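Local coordinates for protein cytosine-specific methyltransferase (Escherichia coli O157:H7 EDL933, PDB 3G7U) that probably methylates the C5 carbon of cytosine in DNA, using S-adenosyl-L-methionine as the methyl donor, at residues G157-R162 against D189-K194; Q328-W333 against V351-A356. All blocks are in the same frame, centred on the assembly; numbering follows the deposited sequence. Where two conformers were deposited one is given.

Following the chain from its N terminus, residues 157-162 come first, in the loop between strands 143-152 and 163-171 of the mixed central sheet. Contact 1 joins this loop to residues 189-194, closing a longer excursion that contains strand 163-171. Contact 2 opens only later, where helix 321-328 ends, and is closed 18 residues on by the start of helix 353-367, with helix 340-348 in between. The two closures therefore follow in series, neither nesting nor crossing. In space they adjoin, their centres about 11 Å apart: Ile-354 CD1 packs 3.7 Å from Gly-157 O, so that the inter-strand loop rests against the C-terminal helix.

Contact 1 (G157-R162 against D189-K194); sequences GAPTIR and DPVTVK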
ATOM      1  N   GLY A 157       2.997  13.466  -0.058  1.00 27.63           N
ATOM      2  CA  GLY A 157       1.697  13.955  -0.487  1.00 26.17           C
ATOM      3  C   GLY A 157       0.599  12.936  -0.197  1.00 26.85           C
ATOM      4  O   GLY A 157      -0.472  13.041  -0.766  1.00 28.65           O
ATOM      5  N   ALA A 158       0.845  11.958   0.655  1.00 24.96           N
ATOM      6  CA  ALA A 158      -0.216  11.139   1.221  1.00 27.05           C
ATOM      7  C   ALA A 158      -0.745  11.725   2.514  1.00 25.82           C
ATOM      8  O   ALA A 158      -0.027  12.328   3.205  1.00 28.15           O
ATOM      9  CB  ALA A 158       0.268   9.795   1.461  1.00 28.46           C
ATOM     10  N   PRO A 159      -2.010  11.527   2.842  1.00 25.21           N
ATOM     11  CA  PRO A 159      -2.586  12.201   3.997  1.00 24.05           C
ATOM     12  C   PRO A 159      -2.328  11.515   5.304  1.00 26.18           C
ATOM     13  O   PRO A 159      -3.130  11.603   6.142  1.00 30.78           O
ATOM     14  CB  PRO A 159      -4.077  12.152   3.718  1.00 19.31           C
ATOM     15  CG  PRO A 159      -4.210  11.910   2.335  1.00 22.53           C
ATOM     16  CD  PRO A 159      -3.053  11.105   1.912  1.00 23.10           C
ATOM     17  N   THR A 160      -1.244  10.797   5.443  1.00 28.36           N
ATOM     18  CA  THR A 160      -0.990  10.055   6.648  1.00 27.01           C
ATOM     19  C   THR A 160       0.471  10.162   7.008  1.00 31.03           C
ATOM     20  O   THR A 160       1.279  10.281   6.152  1.00 26.70           O
ATOM     21  CB  THR A 160      -1.357   8.583   6.459  1.00 22.97           C
ATOM     22  OG1 THR A 160      -1.030   7.835   7.601  1.00 29.64           O
ATOM     23  CG2 THR A 160      -0.640   8.018   5.326  1.00 27.77           C
ATOM     24  N   ILE A 161       0.770  10.123   8.294  1.00 31.03           N
ATOM     25  CA  ILE A 161       2.152  10.323   8.734  1.00 33.65           C
ATOM     26  C   ILE A 161       2.884   9.008   8.988  1.00 33.81           C
ATOM     27  O   ILE A 161       3.944   9.018   9.615  1.00 36.94           O
ATOM     28  CB  ILE A 161       2.272  11.262  10.005  1.00 34.83           C
ATOM     29  CG1 ILE A 161       1.446  10.735  11.183  1.00 39.27           C
ATOM     30  CG2 ILE A 161       1.874  12.674   9.668  1.00 37.88           C
ATOM     31  CD1 ILE A 161       1.971  11.105  12.545  1.00 46.74           C
ATOM     32  N   ARG A 162       2.356   7.879   8.515  1.00 28.87           N
ATOM     33  CA  ARG A 162       2.971   6.587   8.792  0.50 33.22           C
ATOM     34  C   ARG A 162       4.398   6.508   8.227  1.00 30.49           C
ATOM     35  O   ARG A 162       4.669   7.056   7.164  1.00 27.79           O
ATOM     36  CB  ARG A 162       2.089   5.420   8.305  0.50 34.29           C
ATOM     37  CG  ARG A 162       1.902   5.264   6.791  0.50 37.58           C
ATOM     38  CD  ARG A 162       1.560   3.800   6.446  0.50 39.31           C
ATOM     39  NE  ARG A 162       0.164   3.462   6.732  0.50 46.75           N
ATOM     40  CZ  ARG A 162      -0.283   2.240   7.028  0.50 51.47           C
ATOM     41  NH1 ARG A 162      -1.575   2.049   7.263  0.50 50.99           N
ATOM     42  NH2 ARG A 162       0.550   1.203   7.099  0.50 55.70           N
ATOM     43  N   ASP A 189       2.821  19.163  -2.728  1.00 46.92           N
ATOM     44  CA  ASP A 189       1.864  19.848  -1.854  1.00 48.21           C
ATOM     45  C   ASP A 189       1.266  18.863  -0.840  1.00 45.52           C
ATOM     46  O   ASP A 189       0.778  17.797  -1.238  1.00 43.35           O
ATOM     47  CB  ASP A 189       0.766  20.511  -2.682  1.00 50.90           C
ATOM     48  CG  ASP A 189       1.288  21.695  -3.493  1.00 60.32           C
ATOM     49  OD1 ASP A 189       1.790  22.662  -2.870  1.00 60.98           O
ATOM     50  OD2 ASP A 189       1.204  21.652  -4.743  1.00 61.34           O
ATOM     51  N   PRO A 190       1.337  19.203   0.465  1.00 42.67           N
ATOM     52  CA  PRO A 190       0.787  18.393   1.554  1.00 38.35           C
ATOM     53  C   PRO A 190      -0.731  18.247   1.443  1.00 36.72           C
ATOM     54  O   PRO A 190      -1.420  19.154   0.966  1.00 36.18           O
ATOM     55  CB  PRO A 190       1.153  19.179   2.807  1.00 39.71           C
ATOM     56  CG  PRO A 190       1.386  20.579   2.314  1.00 46.78           C
ATOM     57  CD  PRO A 190       1.975  20.432   0.965  1.00 42.97           C
ATOM     58  N   VAL A 191      -1.237  17.078   1.834  1.00 33.38           N
ATOM     59  CA  VAL A 191      -2.667  16.801   1.739  1.00 28.09           C
ATOM     60  C   VAL A 191      -3.103  16.504   3.147  1.00 30.45           C
ATOM     61  O   VAL A 191      -2.703  15.495   3.700  1.00 29.36           O
ATOM     62  CB  VAL A 191      -2.966  15.566   0.837  1.00 31.70           C
ATOM     63  CG1 VAL A 191      -4.462  15.406   0.651  1.00 28.24           C
ATOM     64  CG2 VAL A 191      -2.341  15.758  -0.516  1.00 29.97           C
ATOM     65  N   THR A 192      -3.891  17.391   3.739  1.00 25.21           N
ATOM     66  CA  THR A 192      -4.421  17.205   5.075  1.00 27.15           C
ATOM     67  C   THR A 192      -5.689  16.357   5.002  1.00 27.04           C
ATOM     68  O   THR A 192      -6.220  16.110   3.903  1.00 25.86           O
ATOM     69  CB  THR A 192      -4.806  18.564   5.701  1.00 29.11           C
ATOM     70  OG1 THR A 192      -5.715  19.223   4.815  1.00 30.03           O
ATOM     71  CG2 THR A 192      -3.556  19.447   5.854  1.00 35.08           C
ATOM     72  N   VAL A 193      -6.155  15.945   6.177  1.00 27.87           N
ATOM     73  CA  VAL A 193      -7.425  15.201   6.341  1.00 29.00           C
ATOM     74  C   VAL A 193      -8.567  15.894   5.591  1.00 30.50           C
ATOM     75  O   VAL A 193      -9.274  15.282   4.792  1.00 28.45           O
ATOM     76  CB  VAL A 193      -7.762  15.039   7.854  1.00 27.55           C
ATOM     77  CG1 VAL A 193      -9.181  14.441   8.073  1.00 21.63           C
ATOM     78  CG2 VAL A 193      -6.702  14.206   8.535  1.00 27.64           C
ATOM     79  N   LYS A 194      -8.716  17.199   5.802  1.00 32.91           N
ATOM     80  CA  LYS A 194      -9.806  17.947   5.209  1.00 34.05           C
ATOM     81  C   LYS A 194      -9.773  17.873   3.704  1.00 30.67           C
ATOM     82  O   LYS A 194     -10.809  17.742   3.064  1.00 33.37           O
ATOM     83  CB  LYS A 194      -9.767  19.407   5.721  1.00 38.50           C
ATOM     84  CG  LYS A 194     -10.560  20.450   4.943  1.00 51.73           C
ATOM     85  CD  LYS A 194     -10.439  21.827   5.651  1.00 48.88           C
ATOM     86  CE  LYS A 194     -11.641  22.751   5.383  1.00 62.55           C
ATOM     87  NZ  LYS A 194     -11.704  23.910   6.369  1.00 61.22           N
TER
HETATM   88  O   HOH W   1       0.735  14.974   2.628  1.00 29.22           O
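Pro-159 and Val-191 face each other from two irregular backbones, their CA atoms 5.1 Å apart, and no hydrogen bond joins the segments directly. A water bridges the backbones instead: it donates to Ala-158 O at 2.8 Å and accepts from Val-191 N at 3.0 Å. Closer to the proline, the CA of Pro-159 comes within 3.3 Å of Val-191 O, a CA-H...O contact with an angle of 137° at the hydrogen. That carbonyl is buried and has no conventional hydrogen-bond partner, so the polarised C-H is a modest substitute.

Val-191 is the side chain directed into the other segment, and its two methyls divide the work. CG1, anti to the backbone N (chi1 -174°), reaches Pro-159 CG at 3.9 Å; the valine and the proline ring lie side by side and point the same way. CG2 sits 3.3 Å from Gly-157 O. A compact, branched residue suits this place because it meets the ring and the carbonyl at once. Gly-157 has a positive phi of 91°, at which a CB would press on the preceding carbonyl oxygen, while proline adds a rigid apolar surface. Phe-226 of helix 225-231 packs on both Pro-159 and Val-191 and adds to this apolar cluster.

The arrangement is plain loop packing: it joins the loop between the last two strands of the Rossmann-like methyltransferase sheet to the lead-in of helix 193-196, whose N-cap position is Thr-192.

Contact 2 (Q328-W333 against V351-A356); sequences QGFPDW and VSPIVA
Phe-330 and Pro-353 meet at about a right angle in a CH-pi contact, where a Schellman motif ending helix 321-328 packs on the capped N terminus of helix 353-367. Pro-353 CG stands over one face of the phenyl ring, 3.7 Å from its centroid and 15° off the ring normal, and the neighbouring CD also lies over the ring. Although the CB of Phe-330 leaves its backbone away from the helix, the ring swings back to the proline. Phe-336 meets the same ring edge-to-face, so the phenylalanine belongs to an aromatic cluster. Proline fits the first turn of a helix, where its missing N-H costs no helical bond, and here its methylenes serve as the CH donors. Leu-17 of helix 14-22 also packs on it.

Gly-329 occupies the junction. Its positive phi is the glycine hallmark of the Schellman turn, and a CB would run into Ser-352 OG. With none there, Ile-354 CD1 can settle 3.7 Å from Gly-329 CA, while CG1 of the same isoleucine lies 3.6 Å from Gly-329 O. Gln-328, its chain bent at chi2, brings NE2 alongside the Val-351 to Ser-352 peptide.

Serine is a natural N-cap, and this one works in two directions. Its hydroxyl oxygen OG, anti to the backbone N, accepts from Ile-354 N at 3.2 Å. The same OG donates to Gln-328 O at 2.8 Å. It approaches that oxygen with a C=O...OG angle of 146°, a little out of the carbonyl plane.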
ATOM      1  N   GLN A 328      -5.013   6.796   3.182  1.00 22.38           N
ATOM      2  CA  GLN A 328      -3.823   5.968   2.973  1.00 21.76           C
ATOM      3  C   GLN A 328      -3.196   6.219   1.602  1.00 24.53           C
ATOM      4  O   GLN A 328      -2.069   5.811   1.370  1.00 28.37           O
ATOM      5  CB  GLN A 328      -4.211   4.486   3.182  1.00 24.88           C
ATOM      6  CG  GLN A 328      -3.142   3.450   3.060  1.00 32.64           C
ATOM      7  CD  GLN A 328      -2.113   3.520   4.159  1.00 45.23           C
ATOM      8  OE1 GLN A 328      -2.317   4.147   5.205  1.00 40.18           O
ATOM      9  NE2 GLN A 328      -0.978   2.870   3.921  1.00 50.19           N
ATOM     10  N   GLY A 329      -3.875   6.975   0.741  1.00 20.42           N
ATOM     11  CA  GLY A 329      -3.382   7.270  -0.579  1.00 21.12           C
ATOM     12  C   GLY A 329      -3.869   6.349  -1.684  1.00 21.58           C
ATOM     13  O   GLY A 329      -3.290   6.330  -2.769  1.00 23.39           O
ATOM     14  N   PHE A 330      -4.953   5.610  -1.453  1.00 18.85           N
ATOM     15  CA  PHE A 330      -5.530   4.801  -2.515  1.00 19.88           C
ATOM     16  C   PHE A 330      -6.497   5.636  -3.352  1.00 20.95           C
ATOM     17  O   PHE A 330      -7.188   6.517  -2.841  1.00 22.83           O
ATOM     18  CB  PHE A 330      -6.295   3.583  -1.925  1.00 17.08           C
ATOM     19  CG  PHE A 330      -5.418   2.406  -1.576  1.00 20.46           C
ATOM     20  CD1 PHE A 330      -5.140   1.415  -2.527  1.00 20.75           C
ATOM     21  CD2 PHE A 330      -4.954   2.267  -0.281  1.00 18.91           C
ATOM     22  CE1 PHE A 330      -4.349   0.320  -2.179  1.00 21.09           C
ATOM     23  CE2 PHE A 330      -4.161   1.194   0.078  1.00 23.62           C
ATOM     24  CZ  PHE A 330      -3.882   0.220  -0.875  1.00 18.48           C
ATOM     25  N   PRO A 331      -6.569   5.372  -4.660  1.00 19.60           N
ATOM     26  CA  PRO A 331      -7.536   6.118  -5.457  1.00 23.69           C
ATOM     27  C   PRO A 331      -8.966   5.641  -5.227  1.00 26.19           C
ATOM     28  O   PRO A 331      -9.190   4.494  -4.814  1.00 21.67           O
ATOM     29  CB  PRO A 331      -7.142   5.779  -6.887  1.00 21.40           C
ATOM     30  CG  PRO A 331      -6.391   4.491  -6.817  1.00 22.59           C
ATOM     31  CD  PRO A 331      -5.808   4.384  -5.458  1.00 23.28           C
ATOM     32  N   ASP A 332      -9.940   6.498  -5.508  1.00 23.72           N
ATOM     33  CA  ASP A 332     -11.348   6.123  -5.348  1.00 23.88           C
ATOM     34  C   ASP A 332     -11.818   4.965  -6.187  1.00 23.73           C
ATOM     35  O   ASP A 332     -12.802   4.335  -5.826  1.00 24.37           O
ATOM     36  CB  ASP A 332     -12.273   7.313  -5.644  1.00 23.83           C
ATOM     37  CG  ASP A 332     -12.408   8.244  -4.488  1.00 26.93           C
ATOM     38  OD1 ASP A 332     -11.907   7.946  -3.385  1.00 22.61           O
ATOM     39  OD2 ASP A 332     -13.070   9.300  -4.663  1.00 27.21           O
ATOM     40  N   TRP A 333     -11.123   4.680  -7.294  1.00 21.89           N
ATOM     41  CA  TRP A 333     -11.489   3.559  -8.177  1.00 22.29           C
ATOM     42  C   TRP A 333     -10.944   2.189  -7.727  1.00 24.43           C
ATOM     43  O   TRP A 333     -11.305   1.172  -8.288  1.00 23.59           O
ATOM     44  CB  TRP A 333     -11.095   3.862  -9.647  1.00 20.24           C
ATOM     45  CG  TRP A 333      -9.653   4.279  -9.860  1.00 25.95           C
ATOM     46  CD1 TRP A 333      -9.188   5.548  -9.980  1.00 22.54           C
ATOM     47  CD2 TRP A 333      -8.487   3.411  -9.994  1.00 24.55           C
ATOM     48  NE1 TRP A 333      -7.823   5.544 -10.210  1.00 24.27           N
ATOM     49  CE2 TRP A 333      -7.369   4.250 -10.225  1.00 24.76           C
ATOM     50  CE3 TRP A 333      -8.300   2.016  -9.970  1.00 26.55           C
ATOM     51  CZ2 TRP A 333      -6.065   3.750 -10.395  1.00 25.62           C
ATOM     52  CZ3 TRP A 333      -7.015   1.510 -10.141  1.00 26.64           C
ATOM     53  CH2 TRP A 333      -5.907   2.373 -10.349  1.00 26.76           C
ATOM     54  N   VAL A 351       1.302  -0.524   1.890  1.00 22.69           N
ATOM     55  CA  VAL A 351       2.123   0.638   1.638  1.00 20.35           C
ATOM     56  C   VAL A 351       1.199   1.634   0.964  1.00 19.09           C
ATOM     57  O   VAL A 351       0.385   1.229   0.122  1.00 20.71           O
ATOM     58  CB  VAL A 351       3.257   0.321   0.634  1.00 22.86           C
ATOM     59  CG1 VAL A 351       4.146   1.558   0.392  1.00 26.21           C
ATOM     60  CG2 VAL A 351       4.083  -0.786   1.136  1.00 30.30           C
ATOM     61  N   SER A 352       1.334   2.925   1.275  1.00 19.97           N
ATOM     62  CA  SER A 352       0.600   3.970   0.493  1.00 17.17           C
ATOM     63  C   SER A 352       0.972   3.910  -0.982  1.00 20.29           C
ATOM     64  O   SER A 352       2.178   3.941  -1.290  1.00 25.27           O
ATOM     65  CB  SER A 352       0.972   5.378   0.971  1.00 21.90           C
ATOM     66  OG  SER A 352       0.333   6.289   0.096  1.00 22.70           O
ATOM     67  N   PRO A 353      -0.018   3.825  -1.887  1.00 20.49           N
ATOM     68  CA  PRO A 353       0.313   3.862  -3.315  1.00 21.22           C
ATOM     69  C   PRO A 353       1.049   5.132  -3.769  1.00 26.11           C
ATOM     70  O   PRO A 353       1.768   5.113  -4.765  1.00 25.19           O
ATOM     71  CB  PRO A 353      -1.041   3.783  -4.006  1.00 21.56           C
ATOM     72  CG  PRO A 353      -1.882   3.002  -3.082  1.00 19.10           C
ATOM     73  CD  PRO A 353      -1.433   3.457  -1.664  1.00 20.78           C
ATOM     74  N   ILE A 354       0.800   6.240  -3.085  1.00 23.24           N
ATOM     75  CA  ILE A 354       1.447   7.504  -3.457  1.00 22.89           C
ATOM     76  C   ILE A 354       2.962   7.449  -3.157  1.00 26.31           C
ATOM     77  O   ILE A 354       3.771   7.804  -4.013  1.00 30.20           O
ATOM     78  CB  ILE A 354       0.763   8.656  -2.704  1.00 22.59           C
ATOM     79  CG1 ILE A 354      -0.673   8.794  -3.198  1.00 21.26           C
ATOM     80  CG2 ILE A 354       1.607   9.958  -2.841  1.00 25.13           C
ATOM     81  CD1 ILE A 354      -1.491   9.901  -2.411  1.00 21.50           C
ATOM     82  N   VAL A 355       3.326   6.998  -1.956  1.00 21.93           N
ATOM     83  CA  VAL A 355       4.708   6.766  -1.564  1.00 23.78           C
ATOM     84  C   VAL A 355       5.352   5.718  -2.475  1.00 26.46           C
ATOM     85  O   VAL A 355       6.428   5.955  -3.033  1.00 27.14           O
ATOM     86  CB  VAL A 355       4.806   6.291  -0.118  1.00 27.73           C
ATOM     87  CG1 VAL A 355       6.242   5.910   0.218  1.00 30.51           C
ATOM     88  CG2 VAL A 355       4.296   7.381   0.839  1.00 26.50           C
ATOM     89  N   ALA A 356       4.666   4.581  -2.660  1.00 23.45           N
ATOM     90  CA  ALA A 356       5.184   3.523  -3.537  1.00 23.12           C
ATOM     91  C   ALA A 356       5.475   4.034  -4.942  1.00 23.08           C
ATOM     92  O   ALA A 356       6.570   3.755  -5.472  1.00 26.96           O
ATOM     93  CB  ALA A 356       4.214   2.306  -3.578  1.00 22.78           C
TER